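Local coordinates for protein maleylacetate reductase (Agrobacterium tumefaciens, PDB 3HL0) that probably catalyses the NADH-dependent reduction of maleylacetate to 3-oxoadipate in the breakdown of gamma-resorcylate, as a member of the iron-containing alcohol dehydrogenase family, at residues Ile115-Thr120 / Ala155-Gly160; Phe17-Ser22 / Ala217-Leu222; Ala23-Glu28 / Val150-Ala155. One frame throughout, in Å; residues are numbered along the deposited sequence. Where two conformers were deposited one is given.

In the fold
The three contacts lie close together: the centres of contact 1 and contact 2 are about 8 Å apart, those of contact 1 and contact 3 about 10 Å, and those of contact 2 and contact 3 about 11 Å. Along the chain the order is 17-22, 23-28, 115-120, 150-155, 155-160 and 217-222, so contact 2 encloses the other two, whose segments alternate and share Ala155. Neighbouring parallel strands 113-118 and 150-153 carry contacts 1 and 3. Contact 3 covers one face of that sheet with helix 25-31, contact 2 ties the sheet's edge within this chain to helix 215-234, and contact 1 forms part of the adenine end of the NAD pocket just beyond the strands.

Contact 1: Ile115-Thr120 / Ala155-Gly160; sequences IVIPTT and AELTLG. With NAD (nicotinamide-adenine-dinucleotide), chain D.
Thr119 and Leu157, which meet through CG2 and CB at 4.0 Å, border the adenine of NAD on the edge that carries N6A and N7A. Thr119 OG1 stands above the adenine plane, 2.8 Å from N7A, whereas Thr120 CG2 lies below it on the opposite side, 3.2 Å from N7A, and the two threonines thus straddle this edge. The exocyclic N6A is shared by both segments. It donates to Thr119 O at 3.0 Å in a fairly straight bond (156° at the hydrogen), and to Leu157 O, set above the ring plane, at 3.2 Å in a weak, strongly bent one (121°). With chi1 at 61°, Thr119 OG1 sits between its backbone N and carbonyl carbon, which turns the hydroxyl toward the nucleotide and leaves CG2 for Leu157. The same OG1 is hydrogen-bonded to Gln45 NE2, and Gln45 OE1 in turn bonds the dinucleotide, so this glutamine helps to position the threonine. Farther along, Thr120 OG1 donates to phosphate oxygen O2N at 2.7 Å and is itself bonded to Ala122 N. Beyond the amino edge of the adenine, Ile117 CG2 presses on Leu157 CD1 at 3.5 Å, a tight approach of two methyls; Thr158 CG2 lies against the carbonyl oxygen of Thr119. Thr158 is fixed from the other end, because its OG1 donates to Ala155 O at 2.7 Å on an in-plane lone pair, alongside the backbone bond from Thr158 N. Two loops leaving adjacent parallel strands at their C-terminal ends thereby clasp the adenine, an arrangement characteristic of the Rossmann-like nucleotide-binding site of iron-containing alcohol dehydrogenases.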
# COMPACT_ATOMS: atom_id res chain seq x y z
N ILE A 115 -14.81 3.81 18.97
CA ILE A 115 -14.54 5.22 18.77
C ILE A 115 -13.57 5.24 17.59
O ILE A 115 -12.49 4.66 17.68
CB ILE A 115 -13.89 5.83 20.01
CG1 ILE A 115 -14.90 5.87 21.18
CG2 ILE A 115 -13.42 7.29 19.72
CD1 ILE A 115 -14.20 6.15 22.52
N VAL A 116 -13.99 5.84 16.48
CA VAL A 116 -13.15 5.82 15.27
C VAL A 116 -12.57 7.19 15.08
O VAL A 116 -13.28 8.21 15.24
CB VAL A 116 -13.99 5.43 14.02
CG1 VAL A 116 -13.06 5.35 12.77
CG2 VAL A 116 -14.65 4.10 14.26
N ILE A 117 -11.27 7.24 14.80
CA ILE A 117 -10.54 8.48 14.54
C ILE A 117 -10.01 8.37 13.09
O ILE A 117 -8.89 7.84 12.85
CB ILE A 117 -9.38 8.69 15.56
CG1 ILE A 117 -9.91 8.63 16.99
CG2 ILE A 117 -8.71 10.09 15.29
CD1 ILE A 117 -8.75 8.64 18.00
N PRO A 118 -10.83 8.79 12.10
CA PRO A 118 -10.49 8.52 10.68
C PRO A 118 -9.36 9.42 10.22
O PRO A 118 -9.34 10.59 10.55
CB PRO A 118 -11.78 8.84 9.91
CG PRO A 118 -12.87 8.99 10.94
CD PRO A 118 -12.19 9.35 12.27
N THR A 119 -8.46 8.88 9.39
CA THR A 119 -7.34 9.69 8.91
C THR A 119 -7.25 9.66 7.39
O THR A 119 -6.26 10.11 6.82
CB THR A 119 -6.01 9.22 9.54
OG1 THR A 119 -5.74 7.85 9.17
CG2 THR A 119 -6.06 9.31 11.12
N THR A 120 -8.26 9.07 6.73
CA THR A 120 -8.38 9.17 5.26
C THR A 120 -9.78 9.64 4.94
O THR A 120 -10.52 10.09 5.83
CB THR A 120 -8.11 7.84 4.50
OG1 THR A 120 -9.20 6.92 4.70
CG2 THR A 120 -6.78 7.19 4.95
N ALA A 155 -8.80 17.13 11.85
CA ALA A 155 -8.12 17.35 10.56
C ALA A 155 -6.59 17.45 10.75
O ALA A 155 -5.84 17.21 9.79
CB ALA A 155 -8.65 18.56 9.88
N GLU A 156 -6.10 17.73 11.96
CA GLU A 156 -4.63 17.75 12.17
C GLU A 156 -3.98 16.40 11.84
O GLU A 156 -2.81 16.35 11.41
CB GLU A 156 -4.28 18.23 13.59
CG GLU A 156 -4.66 19.69 13.79
CD GLU A 156 -4.41 20.23 15.22
OE1 GLU A 156 -4.03 19.47 16.14
OE2 GLU A 156 -4.62 21.44 15.39
N LEU A 157 -4.73 15.30 12.04
CA LEU A 157 -4.24 13.95 11.84
C LEU A 157 -4.16 13.58 10.34
O LEU A 157 -3.59 12.57 9.98
CB LEU A 157 -5.12 12.95 12.57
CG LEU A 157 -5.24 13.23 14.06
CD1 LEU A 157 -5.89 12.01 14.67
CD2 LEU A 157 -3.89 13.52 14.71
N THR A 158 -4.73 14.44 9.51
CA THR A 158 -4.67 14.25 8.06
C THR A 158 -3.61 15.08 7.36
O THR A 158 -3.41 14.92 6.16
CB THR A 158 -6.02 14.51 7.38
OG1 THR A 158 -6.36 15.88 7.48
CG2 THR A 158 -7.12 13.59 7.95
N LEU A 159 -2.92 15.96 8.08
CA LEU A 159 -1.91 16.79 7.44
C LEU A 159 -0.84 15.88 6.83
O LEU A 159 -0.29 16.20 5.76
CB LEU A 159 -1.26 17.78 8.43
CG LEU A 159 -2.19 18.89 8.97
CD1 LEU A 159 -1.56 19.55 10.20
CD2 LEU A 159 -2.51 19.95 7.96
N GLY A 160 -0.61 14.74 7.49
CA GLY A 160 0.42 13.80 7.06
C GLY A 160 -0.02 12.76 6.06
O GLY A 160 0.77 11.86 5.69
PA NAD D . -6.15 2.17 4.14
O1A NAD D . -6.91 2.24 5.42
O2A NAD D . -5.94 0.84 3.53
O5B NAD D . -4.82 3.04 4.30
C5B NAD D . -3.79 2.90 3.31
C4B NAD D . -2.47 3.23 3.98
O4B NAD D . -2.45 4.62 4.30
C3B NAD D . -2.27 2.44 5.29
O3B NAD D . -0.93 1.93 5.40
C2B NAD D . -2.54 3.50 6.33
O2B NAD D . -1.86 3.27 7.55
C1B NAD D . -2.05 4.79 5.65
N9A NAD D . -2.69 6.01 6.20
C8A NAD D . -4.04 6.25 6.37
N7A NAD D . -4.20 7.49 6.88
C5A NAD D . -2.98 8.06 7.07
C6A NAD D . -2.58 9.30 7.57
N6A NAD D . -3.41 10.36 7.73
N1A NAD D . -1.20 9.53 7.62
C2A NAD D . -0.30 8.60 7.17
N3A NAD D . -0.68 7.38 6.67
C4A NAD D . -2.02 7.13 6.62
O3 NAD D . -6.92 3.00 2.97
PN NAD D . -8.48 3.45 2.83
O1N NAD D . -8.64 3.78 1.38
O2N NAD D . -8.69 4.46 3.85
O5D NAD D . -9.34 2.14 3.14
C5D NAD D . -9.51 1.09 2.19
C4D NAD D . -10.20 -0.06 2.91
O4D NAD D . -11.39 0.43 3.50
C3D NAD D . -10.63 -1.13 1.90
O3D NAD D . -10.55 -2.40 2.56
C2D NAD D . -12.06 -0.75 1.61
O2D NAD D . -12.86 -1.82 1.11
C1D NAD D . -12.52 -0.26 2.97
N1N NAD D . -13.66 0.64 2.91
C2N NAD D . -14.78 0.24 3.57
C3N NAD D . -15.90 1.06 3.54
C7N NAD D . -17.04 0.54 4.32
O7N NAD D . -18.09 1.38 4.37
N7N NAD D . -17.01 -0.67 4.92
C4N NAD D . -15.91 2.34 2.89
C5N NAD D . -14.74 2.72 2.21
C6N NAD D . -13.63 1.86 2.23

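Contact 2: Phe17-Ser22 / Ala217-Leu222; sequences FSAGSS and ARETAL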
# COMPACT_ATOMS: atom_id res chain seq x y z
N PHE A 17 -16.19 17.05 15.72
CA PHE A 17 -15.39 17.56 14.60
C PHE A 17 -14.68 18.83 15.01
O PHE A 17 -15.33 19.86 15.27
CB PHE A 17 -16.30 17.86 13.39
CG PHE A 17 -15.55 18.02 12.09
CD1 PHE A 17 -15.70 17.07 11.06
CD2 PHE A 17 -14.81 19.14 11.85
CE1 PHE A 17 -15.00 17.21 9.85
CE2 PHE A 17 -14.11 19.28 10.65
CZ PHE A 17 -14.24 18.32 9.65
N SER A 18 -13.35 18.78 15.08
CA SER A 18 -12.58 20.01 15.34
C SER A 18 -11.10 19.68 15.32
O SER A 18 -10.69 18.58 15.77
CB SER A 18 -12.98 20.67 16.66
OG SER A 18 -12.57 19.90 17.75
N ALA A 19 -10.33 20.62 14.78
CA ALA A 19 -8.87 20.51 14.84
C ALA A 19 -8.42 20.33 16.28
O ALA A 19 -8.77 21.15 17.14
CB ALA A 19 -8.21 21.74 14.20
N GLY A 20 -7.66 19.26 16.53
CA GLY A 20 -7.16 18.91 17.88
C GLY A 20 -8.09 18.05 18.71
O GLY A 20 -7.78 17.69 19.85
N SER A 21 -9.23 17.68 18.14
CA SER A 21 -10.23 16.90 18.87
C SER A 21 -9.75 15.53 19.35
O SER A 21 -10.34 14.96 20.27
CB SER A 21 -11.50 16.76 18.01
OG SER A 21 -11.17 16.02 16.84
N SER A 22 -8.68 14.97 18.77
CA SER A 22 -8.21 13.66 19.23
C SER A 22 -7.56 13.77 20.62
O SER A 22 -7.34 12.77 21.29
CB SER A 22 -7.26 12.97 18.22
OG SER A 22 -6.20 13.82 17.79
N ALA A 217 -7.88 23.68 4.20
CA ALA A 217 -8.25 22.75 3.12
C ALA A 217 -8.45 21.32 3.65
O ALA A 217 -9.36 20.61 3.19
CB ALA A 217 -7.20 22.79 2.01
N ARG A 218 -7.59 20.88 4.57
CA ARG A 218 -7.76 19.58 5.21
C ARG A 218 -9.10 19.48 5.96
O ARG A 218 -9.76 18.45 5.90
CB ARG A 218 -6.59 19.21 6.13
CG ARG A 218 -5.27 18.90 5.36
CD ARG A 218 -5.37 17.64 4.49
NE ARG A 218 -4.01 17.28 4.08
CZ ARG A 218 -3.68 16.17 3.44
NH1 ARG A 218 -4.62 15.29 3.05
NH2 ARG A 218 -2.39 15.93 3.19
N GLU A 219 -9.48 20.54 6.67
CA GLU A 219 -10.76 20.51 7.37
C GLU A 219 -11.91 20.32 6.39
O GLU A 219 -12.82 19.50 6.64
CB GLU A 219 -10.93 21.82 8.19
CG GLU A 219 -10.01 21.85 9.40
CD GLU A 219 -10.17 23.14 10.18
OE1 GLU A 219 -10.57 24.15 9.57
OE2 GLU A 219 -9.93 23.13 11.39
N THR A 220 -11.86 21.06 5.30
CA THR A 220 -12.92 21.05 4.32
C THR A 220 -12.99 19.65 3.70
O THR A 220 -14.08 19.09 3.54
CB THR A 220 -12.70 22.13 3.26
OG1 THR A 220 -12.76 23.41 3.94
CG2 THR A 220 -13.78 22.10 2.21
N ALA A 221 -11.83 19.08 3.36
CA ALA A 221 -11.89 17.73 2.75
C ALA A 221 -12.41 16.68 3.73
O ALA A 221 -13.13 15.76 3.35
CB ALA A 221 -10.52 17.31 2.25
N LEU A 222 -12.03 16.76 5.00
CA LEU A 222 -12.51 15.80 5.97
C LEU A 222 -14.03 15.92 6.22
O LEU A 222 -14.74 14.93 6.36
CB LEU A 222 -11.70 15.97 7.26
CG LEU A 222 -11.83 14.82 8.24
CD1 LEU A 222 -11.48 13.39 7.70
CD2 LEU A 222 -10.94 15.11 9.44
O HOH W 1 -11.76 21.29 12.16
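Phe17 directs the edge of its ring at the backbone of helix 215-234. Its CG is anti to the backbone N (chi1 -164°), which sends the ring out from the strand end until CZ lies 3.5 Å from Glu219 O, close to the ring plane; the positive rim of the ring thus faces a carbonyl oxygen. CE1 approaches Leu222 C, also at the edge, and CZ is 4.2 Å from Leu222 CB. Ser18 opens a type II beta turn that ends at Ser21, and its carbonyl oxygen accepts twice, from Ser21 N at 2.9 Å and from Ser21 OG at 2.8 Å. Within the turn Ala19 faces Glu219: CB is 3.6 Å from OE2, and a water links the same carboxylate oxygen, to which it donates at 2.7 Å, with Ala19 N, whose bond to the water is weak. The extended Glu219 side chain is what spans this gap. Gly20, with the positive phi expected at the third position of such a turn, bonds through N to Asp154 OD1, and Ser22 OG to Asp154 OD2, so one aspartate holds both the turn and the residue that follows it. The segment continues strand 15-17, an outermost strand of the parallel sheet within this chain, and leads into helix 25-31. Across from it, helix 215-234 packs on helix 188-210 and sets Leu222 against Tyr153 of strand 150-153.

Contact 3: Ala23-Glu28 / Val150-Ala155; sequences ADVAEE and VVIYDA
Ile152 and Glu28 have the most surface buried here, and they meet where Ile152 CD1 abuts Glu28 CG at 3.8 Å. The isoleucine is stretched out (chi2 179°), so CD1 stands up from the strand and enters the angle between Val25 and Glu28, one helical turn apart; Val25 CG2 touches it from the other side, also at 3.8 Å. In Glu28, chi1 (-64°) puts CG against Ile152, and the bend at chi2 (-63°) then swings the carboxylate toward Val150, where OE1 comes 3.8 Å from CG1. This buried carboxylate is not left among hydrocarbons alone, since OE1 forms a salt bridge with Arg14 NE, a pairing that probably favours its charged form. Val150 and Ile152, alternate residues of the strand, thus supply the floor beneath the helix. Strand 150-153 runs between strands 15-17 and 113-118; backbone hydrogen bonds join Val151 to Arg14 and Val16, and Val150 and Ile152 to Val116. Helix 25-31 covers one face of this part of the sheet, with Val25 also on Ile117 and Glu28 on Val16, while Tyr153 points to the other face and meets Trp226 of helix 215-234.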
# COMPACT_ATOMS: atom_id res chain seq x y z
N ALA A 23 -7.30 15.01 21.05
CA ALA A 23 -6.79 15.32 22.40
C ALA A 23 -7.83 15.02 23.45
O ALA A 23 -7.49 14.91 24.63
CB ALA A 23 -6.38 16.78 22.50
N ASP A 24 -9.09 14.94 23.03
CA ASP A 24 -10.24 14.73 23.91
C ASP A 24 -10.83 13.31 23.81
O ASP A 24 -12.01 13.09 24.12
CB ASP A 24 -11.34 15.77 23.60
CG ASP A 24 -10.84 17.23 23.65
OD1 ASP A 24 -10.15 17.62 24.63
OD2 ASP A 24 -11.15 18.00 22.70
N VAL A 25 -10.03 12.34 23.38
CA VAL A 25 -10.51 10.96 23.28
C VAL A 25 -10.93 10.43 24.66
O VAL A 25 -11.93 9.73 24.80
CB VAL A 25 -9.46 10.03 22.66
CG1 VAL A 25 -9.87 8.56 22.78
CG2 VAL A 25 -9.26 10.39 21.19
N ALA A 26 -10.15 10.77 25.68
CA ALA A 26 -10.49 10.41 27.05
C ALA A 26 -11.92 10.77 27.43
O ALA A 26 -12.63 9.94 27.98
CB ALA A 26 -9.49 11.03 28.03
N GLU A 27 -12.32 12.02 27.16
CA GLU A 27 -13.70 12.51 27.38
C GLU A 27 -14.74 11.58 26.77
O GLU A 27 -15.73 11.22 27.41
CB GLU A 27 -13.88 13.90 26.74
CG GLU A 27 -13.07 15.04 27.35
CD GLU A 27 -13.51 16.41 26.83
OE1 GLU A 27 -14.15 16.47 25.75
OE2 GLU A 27 -13.24 17.43 27.51
N GLU A 28 -14.50 11.18 25.52
CA GLU A 28 -15.44 10.35 24.78
C GLU A 28 -15.53 8.94 25.34
O GLU A 28 -16.61 8.34 25.37
CB GLU A 28 -15.08 10.35 23.29
CG GLU A 28 -15.21 11.75 22.68
CD GLU A 28 -16.63 12.29 22.73
OE1 GLU A 28 -17.61 11.50 22.57
OE2 GLU A 28 -16.78 13.51 22.91
N VAL A 150 -19.01 6.28 17.95
CA VAL A 150 -18.52 7.64 18.07
C VAL A 150 -17.45 7.86 16.99
O VAL A 150 -16.65 6.96 16.74
CB VAL A 150 -17.88 7.90 19.47
CG1 VAL A 150 -17.27 9.27 19.54
CG2 VAL A 150 -18.90 7.68 20.60
N VAL A 151 -17.46 9.01 16.34
CA VAL A 151 -16.39 9.32 15.38
C VAL A 151 -15.79 10.65 15.79
O VAL A 151 -16.54 11.59 16.10
CB VAL A 151 -16.97 9.47 13.97
CG1 VAL A 151 -15.87 9.80 12.97
CG2 VAL A 151 -17.72 8.22 13.55
N ILE A 152 -14.45 10.71 15.89
CA ILE A 152 -13.74 11.95 16.22
C ILE A 152 -12.97 12.35 14.97
O ILE A 152 -12.02 11.68 14.58
CB ILE A 152 -12.78 11.72 17.42
CG1 ILE A 152 -13.61 11.32 18.64
CG2 ILE A 152 -11.96 12.98 17.73
CD1 ILE A 152 -12.71 11.05 19.87
N TYR A 153 -13.39 13.45 14.37
CA TYR A 153 -12.71 13.97 13.18
C TYR A 153 -11.76 15.09 13.57
O TYR A 153 -12.18 16.19 14.00
CB TYR A 153 -13.72 14.56 12.19
CG TYR A 153 -14.48 13.53 11.38
CD1 TYR A 153 -13.82 12.76 10.42
CD2 TYR A 153 -15.86 13.38 11.53
CE1 TYR A 153 -14.53 11.83 9.62
CE2 TYR A 153 -16.56 12.48 10.78
CZ TYR A 153 -15.91 11.71 9.81
OH TYR A 153 -16.63 10.83 9.08
N ASP A 154 -10.47 14.80 13.40
CA ASP A 154 -9.42 15.76 13.77
C ASP A 154 -8.54 16.03 12.55
O ASP A 154 -7.67 15.21 12.24
CB ASP A 154 -8.59 15.19 14.91
CG ASP A 154 -7.48 16.15 15.38
OD1 ASP A 154 -7.22 17.17 14.71
OD2 ASP A 154 -6.94 15.90 16.48
N ALA A 155 -8.80 17.13 11.85
CA ALA A 155 -8.12 17.35 10.56
C ALA A 155 -6.59 17.45 10.75
O ALA A 155 -5.84 17.21 9.79
CB ALA A 155 -8.65 18.56 9.88